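Local atomic coordinates of cytomegalovirus protein US2 (Human herpesvirus 5, PDB entry 1IM3), a protein that binds newly made MHC class I heavy chains in the endoplasmic reticulum and redirects them to the cytosol for proteasomal destruction, hiding infected cells from cytotoxic T lymphocytes. Residues L45-D50 / W62-L67. Sequence-based numbering, arbitrary orientation.
Sequences LYVHAD and WNVRNL
Leu67 meets residues 45-50 with both methyls. The Leu67 and Leu45 side chains lie aslant, Leu67 CD2 being 4.0 Å from Leu45 CB and 4.1 Å from both Leu45 CD1 and Leu45 CD2; Leu67 CD1 lies 3.6 Å from Tyr46 O. The CB of Leu67 points toward residues 45-50, and CG anti to the backbone N (chi1 -177°) places both methyls against Leu45 and the Tyr46 carbonyl. Val47 stands beside this pair: its CG1 methyl meets Val64 CG2 at 4.0 Å, the two side chains crossing at about a right angle, and brushes Leu67 CD2 at 4.2 Å. At the exposed end, Arg65 bends at chi3 (-77°), which brings NH2 to within 3.4 Å of Asp50 O, near the guanidinium plane at its edge; Asn63 ND2 lies over one guanidinium face, offset toward its rim. A weak hydrogen bond from Arg65 NE to Asn63 O and a salt bridge from Arg65 NH2 to Asp51 help fix the group. Leu45 and Val47 also pack on Pro34, and Leu67 on Leu17. At Asn66-Leu67, opposite Leu17, a G1 beta bulge interrupts strand 59-68. The contact packs the linker between edge strands 42-44 and 52-55, which belong to different sheets, onto strand 59-68 of the immunoglobulin-like beta sandwich in the US2 lumenal domain.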
ATOM      1  N   LEU D  45     -13.826  15.590  -0.286  1.00 33.82           N
ATOM      2  CA  LEU D  45     -14.384  16.591  -1.157  1.00 31.70           C
ATOM      3  C   LEU D  45     -13.244  17.048  -2.034  1.00 31.43           C
ATOM      4  O   LEU D  45     -12.080  17.032  -1.639  1.00 29.30           O
ATOM      5  CB  LEU D  45     -14.894  17.774  -0.380  1.00 33.04           C
ATOM      6  CG  LEU D  45     -16.145  17.489   0.456  1.00 34.12           C
ATOM      7  CD1 LEU D  45     -16.458  18.698   1.350  1.00 33.39           C
ATOM      8  CD2 LEU D  45     -17.332  17.179  -0.479  1.00 31.04           C
ATOM      9  N   TYR D  46     -13.604  17.451  -3.242  1.00 30.77           N
ATOM     10  CA  TYR D  46     -12.644  17.959  -4.207  1.00 32.92           C
ATOM     11  C   TYR D  46     -12.977  19.367  -4.634  1.00 31.74           C
ATOM     12  O   TYR D  46     -14.088  19.611  -5.153  1.00 31.87           O
ATOM     13  CB  TYR D  46     -12.648  17.084  -5.422  1.00 33.49           C
ATOM     14  CG  TYR D  46     -12.349  15.720  -4.972  1.00 37.20           C
ATOM     15  CD1 TYR D  46     -11.034  15.309  -4.738  1.00 40.19           C
ATOM     16  CD2 TYR D  46     -13.381  14.819  -4.705  1.00 39.49           C
ATOM     17  CE1 TYR D  46     -10.756  14.045  -4.268  1.00 41.07           C
ATOM     18  CE2 TYR D  46     -13.115  13.545  -4.220  1.00 39.87           C
ATOM     19  CZ  TYR D  46     -11.808  13.164  -4.014  1.00 42.70           C
ATOM     20  OH  TYR D  46     -11.590  11.879  -3.559  1.00 47.04           O
ATOM     21  N   VAL D  47     -12.028  20.274  -4.396  1.00 29.00           N
ATOM     22  CA  VAL D  47     -12.192  21.665  -4.745  1.00 31.55           C
ATOM     23  C   VAL D  47     -11.266  22.107  -5.870  1.00 30.04           C
ATOM     24  O   VAL D  47     -10.130  21.642  -5.970  1.00 32.38           O
ATOM     25  CB  VAL D  47     -11.950  22.557  -3.520  1.00 33.24           C
ATOM     26  CG1 VAL D  47     -12.700  21.980  -2.358  1.00 30.15           C
ATOM     27  CG2 VAL D  47     -10.470  22.706  -3.242  1.00 33.12           C
ATOM     28  N   HIS D  48     -11.772  23.008  -6.704  1.00 30.22           N
ATOM     29  CA  HIS D  48     -11.023  23.543  -7.830  1.00 32.24           C
ATOM     30  C   HIS D  48      -9.856  24.364  -7.267  1.00 31.27           C
ATOM     31  O   HIS D  48      -9.993  24.950  -6.185  1.00 31.88           O
ATOM     32  CB  HIS D  48     -11.958  24.391  -8.688  1.00 30.50           C
ATOM     33  CG  HIS D  48     -11.345  24.851  -9.971  1.00 33.72           C
ATOM     34  ND1 HIS D  48     -10.467  25.910 -10.038  1.00 34.26           N
ATOM     35  CD2 HIS D  48     -11.459  24.375 -11.235  1.00 32.67           C
ATOM     36  CE1 HIS D  48     -10.065  26.065 -11.288  1.00 35.93           C
ATOM     37  NE2 HIS D  48     -10.653  25.145 -12.033  1.00 34.45           N
ATOM     38  N   ALA D  49      -8.731  24.386  -7.971  1.00 31.48           N
ATOM     39  CA  ALA D  49      -7.551  25.110  -7.482  1.00 31.36           C
ATOM     40  C   ALA D  49      -7.810  26.601  -7.262  1.00 30.94           C
ATOM     41  O   ALA D  49      -7.163  27.225  -6.417  1.00 32.32           O
ATOM     42  CB  ALA D  49      -6.344  24.901  -8.443  1.00 24.33           C
ATOM     43  N   ASP D  50      -8.744  27.174  -8.004  1.00 30.64           N
ATOM     44  CA  ASP D  50      -9.021  28.599  -7.861  1.00 34.20           C
ATOM     45  C   ASP D  50      -9.594  28.931  -6.477  1.00 36.07           C
ATOM     46  O   ASP D  50      -9.575  30.088  -6.046  1.00 36.60           O
ATOM     47  CB  ASP D  50     -10.017  29.099  -8.922  1.00 34.95           C
ATOM     48  CG  ASP D  50      -9.436  29.142 -10.322  1.00 37.81           C
ATOM     49  OD1 ASP D  50      -8.207  28.934 -10.506  1.00 40.06           O
ATOM     50  OD2 ASP D  50     -10.248  29.403 -11.231  1.00 37.27           O
ATOM     51  N   TRP D  62      -8.678  29.732   1.653  1.00 35.33           N
ATOM     52  CA  TRP D  62      -9.601  29.023   0.801  1.00 34.83           C
ATOM     53  C   TRP D  62     -10.889  29.803   0.668  1.00 35.30           C
ATOM     54  O   TRP D  62     -11.268  30.558   1.560  1.00 35.58           O
ATOM     55  CB  TRP D  62      -9.849  27.608   1.328  1.00 30.99           C
ATOM     56  CG  TRP D  62     -10.395  27.506   2.697  1.00 30.95           C
ATOM     57  CD1 TRP D  62     -11.697  27.304   3.034  1.00 31.12           C
ATOM     58  CD2 TRP D  62      -9.655  27.479   3.938  1.00 30.70           C
ATOM     59  NE1 TRP D  62     -11.817  27.141   4.396  1.00 28.23           N
ATOM     60  CE2 TRP D  62     -10.584  27.242   4.973  1.00 28.88           C
ATOM     61  CE3 TRP D  62      -8.304  27.618   4.265  1.00 30.07           C
ATOM     62  CZ2 TRP D  62     -10.202  27.140   6.323  1.00 31.42           C
ATOM     63  CZ3 TRP D  62      -7.920  27.514   5.601  1.00 32.50           C
ATOM     64  CH2 TRP D  62      -8.867  27.274   6.618  1.00 31.19           C
ATOM     65  N   ASN D  63     -11.544  29.619  -0.468  1.00 34.48           N
ATOM     66  CA  ASN D  63     -12.775  30.298  -0.804  1.00 32.77           C
ATOM     67  C   ASN D  63     -13.577  29.341  -1.689  1.00 32.77           C
ATOM     68  O   ASN D  63     -13.830  29.601  -2.864  1.00 32.57           O
ATOM     69  CB  ASN D  63     -12.465  31.583  -1.568  1.00 33.14           C
ATOM     70  CG  ASN D  63     -13.720  32.405  -1.850  1.00 36.52           C
ATOM     71  OD1 ASN D  63     -14.699  32.312  -1.111  1.00 36.24           O
ATOM     72  ND2 ASN D  63     -13.690  33.221  -2.909  1.00 34.48           N
ATOM     73  N   VAL D  64     -13.947  28.219  -1.103  1.00 31.30           N
ATOM     74  CA  VAL D  64     -14.699  27.187  -1.795  1.00 35.54           C
ATOM     75  C   VAL D  64     -16.068  27.707  -2.210  1.00 37.07           C
ATOM     76  O   VAL D  64     -16.842  28.167  -1.371  1.00 37.79           O
ATOM     77  CB  VAL D  64     -14.860  25.958  -0.891  1.00 34.38           C
ATOM     78  CG1 VAL D  64     -15.693  24.886  -1.595  1.00 35.79           C
ATOM     79  CG2 VAL D  64     -13.487  25.407  -0.538  1.00 33.92           C
ATOM     80  N   ARG D  65     -16.367  27.646  -3.497  1.00 37.92           N
ATOM     81  CA  ARG D  65     -17.636  28.161  -3.993  1.00 40.61           C
ATOM     82  C   ARG D  65     -18.412  27.122  -4.807  1.00 41.46           C
ATOM     83  O   ARG D  65     -17.850  26.418  -5.651  1.00 42.42           O
ATOM     84  CB  ARG D  65     -17.389  29.431  -4.828  1.00 41.65           C
ATOM     85  CG  ARG D  65     -16.786  30.599  -4.041  1.00 42.50           C
ATOM     86  CD  ARG D  65     -16.049  31.583  -4.936  1.00 41.67           C
ATOM     87  NE  ARG D  65     -14.731  31.099  -5.339  1.00 43.24           N
ATOM     88  CZ  ARG D  65     -13.881  31.792  -6.089  1.00 45.37           C
ATOM     89  NH1 ARG D  65     -14.217  33.004  -6.517  1.00 44.71           N
ATOM     90  NH2 ARG D  65     -12.696  31.275  -6.408  1.00 44.10           N
ATOM     91  N   ASN D  66     -19.699  27.004  -4.465  1.00 41.26           N
ATOM     92  CA  ASN D  66     -20.664  26.113  -5.122  1.00 41.08           C
ATOM     93  C   ASN D  66     -20.339  24.646  -5.182  1.00 39.26           C
ATOM     94  O   ASN D  66     -20.550  24.001  -6.194  1.00 37.55           O
ATOM     95  CB  ASN D  66     -20.913  26.589  -6.530  1.00 44.18           C
ATOM     96  CG  ASN D  66     -21.793  27.777  -6.560  1.00 50.21           C
ATOM     97  OD1 ASN D  66     -23.002  27.669  -6.319  1.00 52.90           O
ATOM     98  ND2 ASN D  66     -21.208  28.945  -6.832  1.00 52.45           N
ATOM     99  N   LEU D  67     -19.835  24.118  -4.089  1.00 38.29           N
ATOM    100  CA  LEU D  67     -19.470  22.730  -4.063  1.00 38.80           C
ATOM    101  C   LEU D  67     -20.692  21.882  -3.744  1.00 38.53           C
ATOM    102  O   LEU D  67     -21.269  21.997  -2.664  1.00 36.83           O
ATOM    103  CB  LEU D  67     -18.365  22.516  -3.025  1.00 34.03           C
ATOM    104  CG  LEU D  67     -17.877  21.080  -3.000  1.00 33.57           C
ATOM    105  CD1 LEU D  67     -17.409  20.664  -4.398  1.00 36.99           C
ATOM    106  CD2 LEU D  67     -16.770  20.959  -2.001  1.00 35.27           C
TER